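Local coordinates for insecticidal crystal protein Cry7Cal (Bacillus thuringiensis, PDB 5ZI1), which is an insecticidal delta-endotoxin active against locusts, whose three-domain toxin core probably binds gut receptors and inserts into membranes through its helical N-terminal domain, at residues 19-27 with 39-47; 183-194 with 226-234. All blocks are in the same frame, centred on the assembly; numbering follows the deposited sequence.

Contact 1 (19-27 with 39-47); sequences SIIRTFMGF and LFTEVLRLL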
loop_
_atom_site.group_PDB
_atom_site.type_symbol
_atom_site.label_atom_id
_atom_site.label_comp_id
_atom_site.label_asym_id
_atom_site.label_seq_id
_atom_site.Cartn_x
_atom_site.Cartn_y
_atom_site.Cartn_z
ATOM N N SER A 19 2.689 -11.338 -3.368
ATOM C CA SER A 19 1.733 -12.315 -3.877
ATOM C C SER A 19 0.588 -12.536 -2.895
ATOM O O SER A 19 -0.576 -12.590 -3.304
ATOM C CB SER A 19 2.449 -13.628 -4.186
ATOM O OG SER A 19 3.629 -13.382 -4.939
ATOM N N ILE A 20 0.896 -12.660 -1.594
ATOM C CA ILE A 20 -0.151 -12.856 -0.592
ATOM C C ILE A 20 -1.168 -11.735 -0.672
ATOM O O ILE A 20 -2.373 -11.979 -0.787
ATOM C CB ILE A 20 0.441 -12.942 0.821
ATOM C CG1 ILE A 20 1.324 -14.177 0.961
ATOM C CG2 ILE A 20 -0.706 -12.912 1.870
ATOM C CD1 ILE A 20 2.412 -14.012 1.992
ATOM N N ILE A 21 -0.689 -10.488 -0.610
ATOM C CA ILE A 21 -1.579 -9.332 -0.686
ATOM C C ILE A 21 -2.448 -9.428 -1.923
ATOM O O ILE A 21 -3.684 -9.339 -1.859
ATOM C CB ILE A 21 -0.762 -8.029 -0.694
ATOM C CG1 ILE A 21 0.096 -7.929 0.565
ATOM C CG2 ILE A 21 -1.663 -6.807 -0.893
ATOM C CD1 ILE A 21 -0.625 -7.519 1.769
ATOM N N ARG A 22 -1.802 -9.633 -3.070
ATOM C CA ARG A 22 -2.505 -9.687 -4.343
ATOM C C ARG A 22 -3.570 -10.772 -4.327
ATOM O O ARG A 22 -4.701 -10.561 -4.775
ATOM C CB ARG A 22 -1.491 -9.937 -5.464
ATOM C CG ARG A 22 -2.083 -10.077 -6.843
ATOM C CD ARG A 22 -1.131 -10.871 -7.706
ATOM N NE ARG A 22 -1.283 -12.292 -7.427
ATOM C CZ ARG A 22 -0.271 -13.142 -7.309
ATOM N NH1 ARG A 22 0.982 -12.710 -7.428
ATOM N NH2 ARG A 22 -0.518 -14.423 -7.058
ATOM N N THR A 23 -3.215 -11.951 -3.822
ATOM C CA THR A 23 -4.188 -13.032 -3.720
ATOM C C THR A 23 -5.423 -12.616 -2.930
ATOM O O THR A 23 -6.552 -12.850 -3.368
ATOM C CB THR A 23 -3.522 -14.248 -3.097
ATOM O OG1 THR A 23 -2.285 -14.479 -3.770
ATOM C CG2 THR A 23 -4.414 -15.467 -3.204
ATOM N N PHE A 24 -5.235 -11.998 -1.766
ATOM C CA PHE A 24 -6.394 -11.618 -0.968
ATOM C C PHE A 24 -7.153 -10.461 -1.597
ATOM O O PHE A 24 -8.383 -10.411 -1.515
ATOM C CB PHE A 24 -5.965 -11.278 0.455
ATOM C CG PHE A 24 -5.741 -12.484 1.301
ATOM C CD1 PHE A 24 -6.823 -13.189 1.809
ATOM C CD2 PHE A 24 -4.456 -12.932 1.578
ATOM C CE1 PHE A 24 -6.631 -14.317 2.584
ATOM C CE2 PHE A 24 -4.253 -14.061 2.353
ATOM C CZ PHE A 24 -5.345 -14.752 2.863
ATOM N N MET A 25 -6.447 -9.522 -2.231
ATOM C CA MET A 25 -7.144 -8.462 -2.956
ATOM C C MET A 25 -7.941 -9.030 -4.127
ATOM O O MET A 25 -9.049 -8.561 -4.423
ATOM C CB MET A 25 -6.152 -7.409 -3.462
ATOM C CG MET A 25 -5.343 -6.721 -2.393
ATOM S SD MET A 25 -4.528 -5.222 -3.004
ATOM C CE MET A 25 -5.907 -4.233 -3.549
ATOM N N GLY A 26 -7.389 -10.034 -4.813
ATOM C CA GLY A 26 -8.083 -10.587 -5.957
ATOM C C GLY A 26 -9.357 -11.299 -5.563
ATOM O O GLY A 26 -10.323 -11.319 -6.325
ATOM N N PHE A 27 -9.380 -11.883 -4.374
ATOM C CA PHE A 27 -10.534 -12.615 -3.880
ATOM C C PHE A 27 -11.376 -11.778 -2.909
ATOM O O PHE A 27 -12.225 -12.324 -2.200
ATOM C CB PHE A 27 -10.052 -13.920 -3.228
ATOM C CG PHE A 27 -11.150 -14.922 -2.938
ATOM C CD1 PHE A 27 -11.540 -15.845 -3.896
ATOM C CD2 PHE A 27 -11.769 -14.971 -1.685
ATOM C CE1 PHE A 27 -12.537 -16.776 -3.615
ATOM C CE2 PHE A 27 -12.765 -15.889 -1.405
ATOM C CZ PHE A 27 -13.151 -16.795 -2.369
ATOM N N LEU A 39 -8.883 -20.486 -2.659
ATOM C CA LEU A 39 -8.107 -19.474 -1.951
ATOM C C LEU A 39 -7.309 -20.095 -0.807
ATOM O O LEU A 39 -6.121 -19.804 -0.635
ATOM C CB LEU A 39 -9.019 -18.365 -1.431
ATOM C CG LEU A 39 -8.241 -17.297 -0.660
ATOM C CD1 LEU A 39 -7.211 -16.684 -1.574
ATOM C CD2 LEU A 39 -9.132 -16.221 -0.091
ATOM N N PHE A 40 -7.945 -20.963 -0.020
ATOM C CA PHE A 40 -7.244 -21.602 1.087
ATOM C C PHE A 40 -6.042 -22.400 0.587
ATOM O O PHE A 40 -4.914 -22.195 1.046
ATOM C CB PHE A 40 -8.198 -22.499 1.865
ATOM C CG PHE A 40 -8.905 -21.813 3.016
ATOM C CD1 PHE A 40 -8.208 -21.440 4.157
ATOM C CD2 PHE A 40 -10.282 -21.583 2.967
ATOM C CE1 PHE A 40 -8.864 -20.822 5.216
ATOM C CE2 PHE A 40 -10.954 -20.975 4.019
ATOM C CZ PHE A 40 -10.250 -20.594 5.149
ATOM N N THR A 41 -6.264 -23.317 -0.363
ATOM C CA THR A 41 -5.164 -24.127 -0.888
ATOM C C THR A 41 -4.065 -23.256 -1.484
ATOM O O THR A 41 -2.876 -23.497 -1.252
ATOM C CB THR A 41 -5.673 -25.104 -1.942
ATOM O OG1 THR A 41 -6.278 -24.361 -3.007
ATOM C CG2 THR A 41 -6.690 -26.072 -1.339
ATOM N N GLU A 42 -4.450 -22.232 -2.244
ATOM C CA GLU A 42 -3.488 -21.249 -2.739
ATOM C C GLU A 42 -2.702 -20.623 -1.592
ATOM O O GLU A 42 -1.467 -20.531 -1.640
ATOM C CB GLU A 42 -4.244 -20.173 -3.516
ATOM C CG GLU A 42 -3.526 -19.528 -4.676
ATOM C CD GLU A 42 -4.500 -18.841 -5.644
ATOM O OE1 GLU A 42 -5.729 -18.821 -5.378
ATOM O OE2 GLU A 42 -4.038 -18.329 -6.682
ATOM N N VAL A 43 -3.413 -20.190 -0.544
ATOM C CA VAL A 43 -2.808 -19.422 0.538
ATOM C C VAL A 43 -1.909 -20.303 1.391
ATOM O O VAL A 43 -0.855 -19.860 1.868
ATOM C CB VAL A 43 -3.906 -18.738 1.380
ATOM C CG1 VAL A 43 -3.418 -18.421 2.788
ATOM C CG2 VAL A 43 -4.360 -17.460 0.701
ATOM N N LEU A 44 -2.287 -21.560 1.597
ATOM C CA LEU A 44 -1.398 -22.400 2.377
ATOM C C LEU A 44 -0.109 -22.693 1.628
ATOM O O LEU A 44 0.956 -22.756 2.250
ATOM C CB LEU A 44 -2.081 -23.695 2.806
ATOM C CG LEU A 44 -3.350 -23.563 3.647
ATOM C CD1 LEU A 44 -4.447 -24.386 3.042
ATOM C CD2 LEU A 44 -3.083 -24.000 5.065
ATOM N N ARG A 45 -0.160 -22.836 0.302
ATOM C CA ARG A 45 1.084 -23.048 -0.433
ATOM C C ARG A 45 1.978 -21.822 -0.363
ATOM O O ARG A 45 3.199 -21.948 -0.231
ATOM C CB ARG A 45 0.792 -23.436 -1.880
ATOM C CG ARG A 45 0.423 -24.901 -2.004
ATOM C CD ARG A 45 -0.355 -25.199 -3.259
ATOM N NE ARG A 45 -0.917 -26.550 -3.230
ATOM C CZ ARG A 45 -1.686 -27.062 -4.189
ATOM N NH1 ARG A 45 -1.986 -26.332 -5.259
ATOM N NH2 ARG A 45 -2.157 -28.302 -4.080
ATOM N N LEU A 46 1.391 -20.623 -0.407
ATOM C CA LEU A 46 2.209 -19.417 -0.321
ATOM C C LEU A 46 2.838 -19.274 1.051
ATOM O O LEU A 46 4.045 -19.032 1.162
ATOM C CB LEU A 46 1.387 -18.178 -0.638
ATOM C CG LEU A 46 1.207 -17.896 -2.121
ATOM C CD1 LEU A 46 0.234 -16.747 -2.316
ATOM C CD2 LEU A 46 2.588 -17.597 -2.730
ATOM N N LEU A 47 2.030 -19.422 2.111
ATOM C CA LEU A 47 2.496 -19.136 3.462
ATOM C C LEU A 47 3.327 -20.276 4.039
ATOM O O LEU A 47 4.200 -20.037 4.876
ATOM C CB LEU A 47 1.300 -18.828 4.378
ATOM C CG LEU A 47 0.664 -17.433 4.247
ATOM C CD1 LEU A 47 -0.642 -17.302 5.051
ATOM C CD2 LEU A 47 1.648 -16.384 4.691
HETATM O O HOH W 1 -2.214 -16.658 -5.510
#
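The ring of Phe27 carries Leu39 on one face: CB of Leu39 stands 4.2 Å from the centroid of the Phe27 ring and only 5° off its normal, a CH-pi contact. CG of Phe27 lies anti to the backbone N (chi1 -167°), which swings the ring across to the other helix, and the ring of His30, just beyond the helix, stacks with it. The Phe24 ring has CG2 of Ile20 in its plane at the edge, and its CZ meets CG2 of Val43 at 3.6 Å, the two side chains at about a right angle. Segments 19-26 and 39-47 of helices 13-26 and 33-47 run nearly antiparallel (170°), a helical hairpin at the start of the delta-endotoxin N-terminal bundle. At its middle Thr23 is a knob in the hole formed by Leu39, Glu42, Val43 and Leu46. Its methyl CG2 presses on CD1 of Leu39 at 3.5 Å, tighter than usual, whereas its OG1 turns back to give a 2.6 Å hydrogen bond to Ser19 O. A water donates both to Thr23 OG1 and to Glu42 OE2, a polar bridge from the buried Thr23 to the exposed Glu42. At the far end, CD1 of Ile20 meets CD2 of Leu47 at 3.7 Å.

Contact 2 (183-194 with 226-234); sequences VEEYTDHCVKWY and VLDLLPLFP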
loop_
_atom_site.group_PDB
_atom_site.type_symbol
_atom_site.label_atom_id
_atom_site.label_comp_id
_atom_site.label_asym_id
_atom_site.label_seq_id
_atom_site.Cartn_x
_atom_site.Cartn_y
_atom_site.Cartn_z
ATOM N N VAL A 183 -10.971 -7.112 14.090
ATOM C CA VAL A 183 -10.534 -6.152 13.082
ATOM C C VAL A 183 -9.891 -4.947 13.762
ATOM O O VAL A 183 -8.780 -4.523 13.407
ATOM C CB VAL A 183 -11.710 -5.750 12.174
ATOM C CG1 VAL A 183 -11.336 -4.571 11.308
ATOM C CG2 VAL A 183 -12.117 -6.926 11.307
ATOM N N GLU A 184 -10.553 -4.419 14.790
ATOM C CA GLU A 184 -10.038 -3.233 15.464
ATOM C C GLU A 184 -8.800 -3.561 16.296
ATOM O O GLU A 184 -7.872 -2.750 16.389
ATOM C CB GLU A 184 -11.136 -2.621 16.338
ATOM C CG GLU A 184 -10.778 -1.277 16.959
ATOM C CD GLU A 184 -11.771 -0.838 18.036
ATOM O OE1 GLU A 184 -13.003 -0.989 17.837
ATOM O OE2 GLU A 184 -11.317 -0.350 19.095
ATOM N N GLU A 185 -8.778 -4.731 16.935
ATOM C CA GLU A 185 -7.619 -5.103 17.726
ATOM C C GLU A 185 -6.389 -5.278 16.844
ATOM O O GLU A 185 -5.324 -4.707 17.117
ATOM C CB GLU A 185 -7.907 -6.386 18.495
ATOM C CG GLU A 185 -6.785 -6.797 19.457
ATOM C CD GLU A 185 -7.118 -8.091 20.187
ATOM O OE1 GLU A 185 -6.233 -8.978 20.263
ATOM O OE2 GLU A 185 -8.280 -8.225 20.665
ATOM N N TYR A 186 -6.522 -6.076 15.782
ATOM C CA TYR A 186 -5.377 -6.410 14.939
ATOM C C TYR A 186 -4.866 -5.181 14.201
ATOM O O TYR A 186 -3.652 -4.969 14.106
ATOM C CB TYR A 186 -5.758 -7.516 13.960
ATOM C CG TYR A 186 -6.129 -8.839 14.611
ATOM C CD1 TYR A 186 -5.778 -9.128 15.931
ATOM C CD2 TYR A 186 -6.804 -9.811 13.891
ATOM C CE1 TYR A 186 -6.112 -10.353 16.518
ATOM C CE2 TYR A 186 -7.141 -11.022 14.455
ATOM C CZ TYR A 186 -6.793 -11.293 15.771
ATOM O OH TYR A 186 -7.132 -12.516 16.306
ATOM N N THR A 187 -5.782 -4.343 13.708
ATOM C CA THR A 187 -5.400 -3.089 13.065
ATOM C C THR A 187 -4.663 -2.177 14.035
ATOM O O THR A 187 -3.622 -1.613 13.694
ATOM C CB THR A 187 -6.649 -2.390 12.520
ATOM O OG1 THR A 187 -7.330 -3.261 11.606
ATOM C CG2 THR A 187 -6.293 -1.087 11.825
ATOM N N ASP A 188 -5.199 -2.010 15.256
ATOM C CA ASP A 188 -4.553 -1.134 16.234
ATOM C C ASP A 188 -3.162 -1.628 16.581
ATOM O O ASP A 188 -2.225 -0.836 16.716
ATOM C CB ASP A 188 -5.376 -1.045 17.515
ATOM C CG ASP A 188 -6.632 -0.207 17.365
ATOM O OD1 ASP A 188 -6.824 0.416 16.296
ATOM O OD2 ASP A 188 -7.424 -0.174 18.341
ATOM N N HIS A 189 -3.017 -2.932 16.780
ATOM C CA HIS A 189 -1.705 -3.475 17.088
ATOM C C HIS A 189 -0.715 -3.216 15.947
ATOM O O HIS A 189 0.407 -2.756 16.180
ATOM C CB HIS A 189 -1.820 -4.970 17.390
ATOM C CG HIS A 189 -0.526 -5.582 17.807
ATOM N ND1 HIS A 189 -0.099 -5.593 19.119
ATOM C CD2 HIS A 189 0.460 -6.165 17.082
ATOM C CE1 HIS A 189 1.085 -6.177 19.185
ATOM N NE2 HIS A 189 1.446 -6.535 17.964
ATOM N N CYS A 190 -1.124 -3.478 14.697
ATOM C CA CYS A 190 -0.193 -3.307 13.572
ATOM C C CYS A 190 0.221 -1.852 13.406
ATOM O O CYS A 190 1.391 -1.561 13.135
ATOM C CB CYS A 190 -0.798 -3.825 12.267
ATOM S SG CYS A 190 -1.096 -5.606 12.248
ATOM N N VAL A 191 -0.714 -0.920 13.572
ATOM C CA VAL A 191 -0.368 0.484 13.378
ATOM C C VAL A 191 0.576 0.954 14.473
ATOM O O VAL A 191 1.628 1.534 14.191
ATOM C CB VAL A 191 -1.642 1.339 13.291
ATOM C CG1 VAL A 191 -1.309 2.815 13.335
ATOM C CG2 VAL A 191 -2.353 1.016 11.995
ATOM N N LYS A 192 0.233 0.674 15.737
ATOM C CA LYS A 192 1.058 1.093 16.870
ATOM C C LYS A 192 2.511 0.648 16.716
ATOM O O LYS A 192 3.437 1.450 16.861
ATOM C CB LYS A 192 0.456 0.537 18.162
ATOM C CG LYS A 192 1.378 0.502 19.374
ATOM C CD LYS A 192 0.665 -0.232 20.529
ATOM C CE LYS A 192 1.321 0.019 21.887
ATOM N NZ LYS A 192 1.324 1.472 22.222
ATOM N N TRP A 193 2.734 -0.629 16.416
ATOM C CA TRP A 193 4.100 -1.116 16.323
ATOM C C TRP A 193 4.769 -0.784 14.994
ATOM O O TRP A 193 6.001 -0.713 14.952
ATOM C CB TRP A 193 4.127 -2.615 16.618
ATOM C CG TRP A 193 3.951 -2.819 18.093
ATOM C CD1 TRP A 193 2.774 -2.993 18.762
ATOM C CD2 TRP A 193 4.974 -2.780 19.091
ATOM N NE1 TRP A 193 3.003 -3.094 20.104
ATOM C CE2 TRP A 193 4.347 -2.970 20.336
ATOM C CE3 TRP A 193 6.367 -2.618 19.051
ATOM C CZ2 TRP A 193 5.059 -3.006 21.534
ATOM C CZ3 TRP A 193 7.072 -2.653 20.243
ATOM C CH2 TRP A 193 6.414 -2.843 21.465
ATOM N N TYR A 194 4.002 -0.532 13.926
ATOM C CA TYR A 194 4.596 0.079 12.736
ATOM C C TYR A 194 5.188 1.437 13.078
ATOM O O TYR A 194 6.332 1.745 12.717
ATOM C CB TYR A 194 3.559 0.235 11.616
ATOM C CG TYR A 194 4.100 1.028 10.422
ATOM C CD1 TYR A 194 4.934 0.425 9.501
ATOM C CD2 TYR A 194 3.790 2.377 10.243
ATOM C CE1 TYR A 194 5.468 1.131 8.428
ATOM C CE2 TYR A 194 4.300 3.103 9.159
ATOM C CZ TYR A 194 5.150 2.466 8.258
ATOM O OH TYR A 194 5.689 3.127 7.169
ATOM N N VAL A 226 3.034 -5.571 6.096
ATOM C CA VAL A 226 1.994 -5.394 7.101
ATOM C C VAL A 226 0.881 -4.444 6.666
ATOM O O VAL A 226 -0.282 -4.844 6.643
ATOM C CB VAL A 226 2.607 -4.936 8.430
ATOM C CG1 VAL A 226 1.486 -4.693 9.474
ATOM C CG2 VAL A 226 3.581 -5.982 8.911
ATOM N N LEU A 227 1.213 -3.189 6.327
ATOM C CA LEU A 227 0.160 -2.185 6.160
ATOM C C LEU A 227 -0.800 -2.545 5.029
ATOM O O LEU A 227 -2.017 -2.315 5.141
ATOM C CB LEU A 227 0.751 -0.802 5.902
ATOM C CG LEU A 227 1.752 -0.255 6.896
ATOM C CD1 LEU A 227 2.093 1.210 6.550
ATOM C CD2 LEU A 227 1.208 -0.417 8.327
ATOM N N ASP A 228 -0.272 -3.102 3.932
ATOM C CA ASP A 228 -1.112 -3.445 2.792
ATOM C C ASP A 228 -2.147 -4.507 3.141
ATOM O O ASP A 228 -3.114 -4.679 2.398
ATOM C CB ASP A 228 -0.238 -3.911 1.612
ATOM C CG ASP A 228 0.547 -2.763 0.967
ATOM O OD1 ASP A 228 0.221 -1.579 1.227
ATOM O OD2 ASP A 228 1.491 -3.034 0.176
ATOM N N LEU A 229 -1.957 -5.233 4.242
ATOM C CA LEU A 229 -2.981 -6.156 4.724
ATOM C C LEU A 229 -4.177 -5.427 5.325
ATOM O O LEU A 229 -5.300 -5.922 5.225
ATOM C CB LEU A 229 -2.406 -7.089 5.788
ATOM C CG LEU A 229 -1.483 -8.236 5.394
ATOM C CD1 LEU A 229 -1.066 -8.957 6.686
ATOM C CD2 LEU A 229 -2.152 -9.194 4.412
ATOM N N LEU A 230 -3.961 -4.264 5.956
ATOM C CA LEU A 230 -4.964 -3.653 6.835
ATOM C C LEU A 230 -6.212 -3.149 6.113
ATOM O O LEU A 230 -7.303 -3.212 6.691
ATOM C CB LEU A 230 -4.347 -2.510 7.649
ATOM C CG LEU A 230 -3.158 -2.931 8.523
ATOM C CD1 LEU A 230 -2.597 -1.771 9.318
ATOM C CD2 LEU A 230 -3.532 -4.075 9.450
ATOM N N PRO A 231 -6.131 -2.659 4.869
ATOM C CA PRO A 231 -7.381 -2.294 4.169
ATOM C C PRO A 231 -8.300 -3.477 3.923
ATOM O O PRO A 231 -9.509 -3.290 3.777
ATOM C CB PRO A 231 -6.890 -1.684 2.851
ATOM C CG PRO A 231 -5.472 -1.292 3.109
ATOM C CD PRO A 231 -4.937 -2.260 4.099
ATOM N N LEU A 232 -7.771 -4.695 3.865
ATOM C CA LEU A 232 -8.624 -5.848 3.626
ATOM C C LEU A 232 -9.437 -6.231 4.848
ATOM O O LEU A 232 -10.531 -6.790 4.695
ATOM C CB LEU A 232 -7.778 -7.035 3.184
ATOM C CG LEU A 232 -7.122 -6.806 1.822
ATOM C CD1 LEU A 232 -5.982 -7.780 1.586
ATOM C CD2 LEU A 232 -8.171 -6.948 0.755
ATOM N N PHE A 233 -8.919 -5.964 6.049
ATOM C CA PHE A 233 -9.563 -6.429 7.277
ATOM C C PHE A 233 -11.052 -6.096 7.350
ATOM O O PHE A 233 -11.851 -7.024 7.551
ATOM C CB PHE A 233 -8.804 -5.884 8.499
ATOM C CG PHE A 233 -7.449 -6.548 8.730
ATOM C CD1 PHE A 233 -6.943 -7.464 7.826
ATOM C CD2 PHE A 233 -6.702 -6.252 9.858
ATOM C CE1 PHE A 233 -5.716 -8.059 8.038
ATOM C CE2 PHE A 233 -5.491 -6.852 10.088
ATOM C CZ PHE A 233 -4.985 -7.751 9.174
ATOM N N PRO A 234 -11.498 -4.852 7.158
ATOM C CA PRO A 234 -12.951 -4.607 7.149
ATOM C C PRO A 234 -13.681 -5.274 5.988
ATOM O O PRO A 234 -14.880 -5.537 6.111
ATOM C CB PRO A 234 -13.055 -3.076 7.055
ATOM C CG PRO A 234 -11.665 -2.554 7.274
ATOM C CD PRO A 234 -10.757 -3.630 6.808
HETATM O O HOH W 2 -8.007 -2.416 9.122
#
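Residues 183-194 form a continuous helix, against which 226-234 continues from the end of helix 208-227 through a type I turn, Leu227 to Leu230, into a short, weakly bonded helix, with CA atoms closest at Val183 and Phe233 (5.9 Å). Both belong to the helical bundle of the delta-endotoxin N-terminal domain, at its last helices. At one end CD1 of Leu227 makes a CH-pi contact over a face of the Tyr194 ring, 3.8 Å from the centroid and 14° off the normal. CG of Tyr194, anti to the backbone N (chi1 173°), turns the ring's face to this methyl. Further along, CB of Cys190 touches CG1 of Val226 and CD2 of Leu230, whose other methyl, CD1, reaches CG2 of Val191 at 3.9 Å. The Phe233 ring lies with Leu230 CA over one face and Thr187 OG1 at its edge, while CB of Tyr186 approaches its CE2 obliquely; Val183 runs antiparallel alongside Phe233, its CG1 against Phe233 CB at 4.0 Å. Thr187 supplies the polar element: OG1 donates to Val183 O at 2.6 Å, reaching that oxygen from the face opposite Thr187 N. The same hydroxyl oxygen accepts from a water that also donates to Leu230 O at 2.7 Å.

Both contacts lie in the helical N-terminal domain, at opposite ends of its sequence, yet they adjoin in space: CD1 of Ile21 packs on CD2 of Leu229 at 3.5 Å, and CB of Phe24 meets CD1 of Leu232 at 3.7 Å. Helix 13-26 thus serves contact 1 with one side and backs 226-234 of contact 2 with another, while helix 141-165 touches residues of both. Contact 1 is the more buried, joining two regular helices; contact 2 is partly buried and pairs one helix with an irregular segment. Neither has a direct hydrogen bond between its segments. Each instead adds a single water to apolar packing, bridging to a carboxylate in contact 1 but to a backbone carbonyl in contact 2.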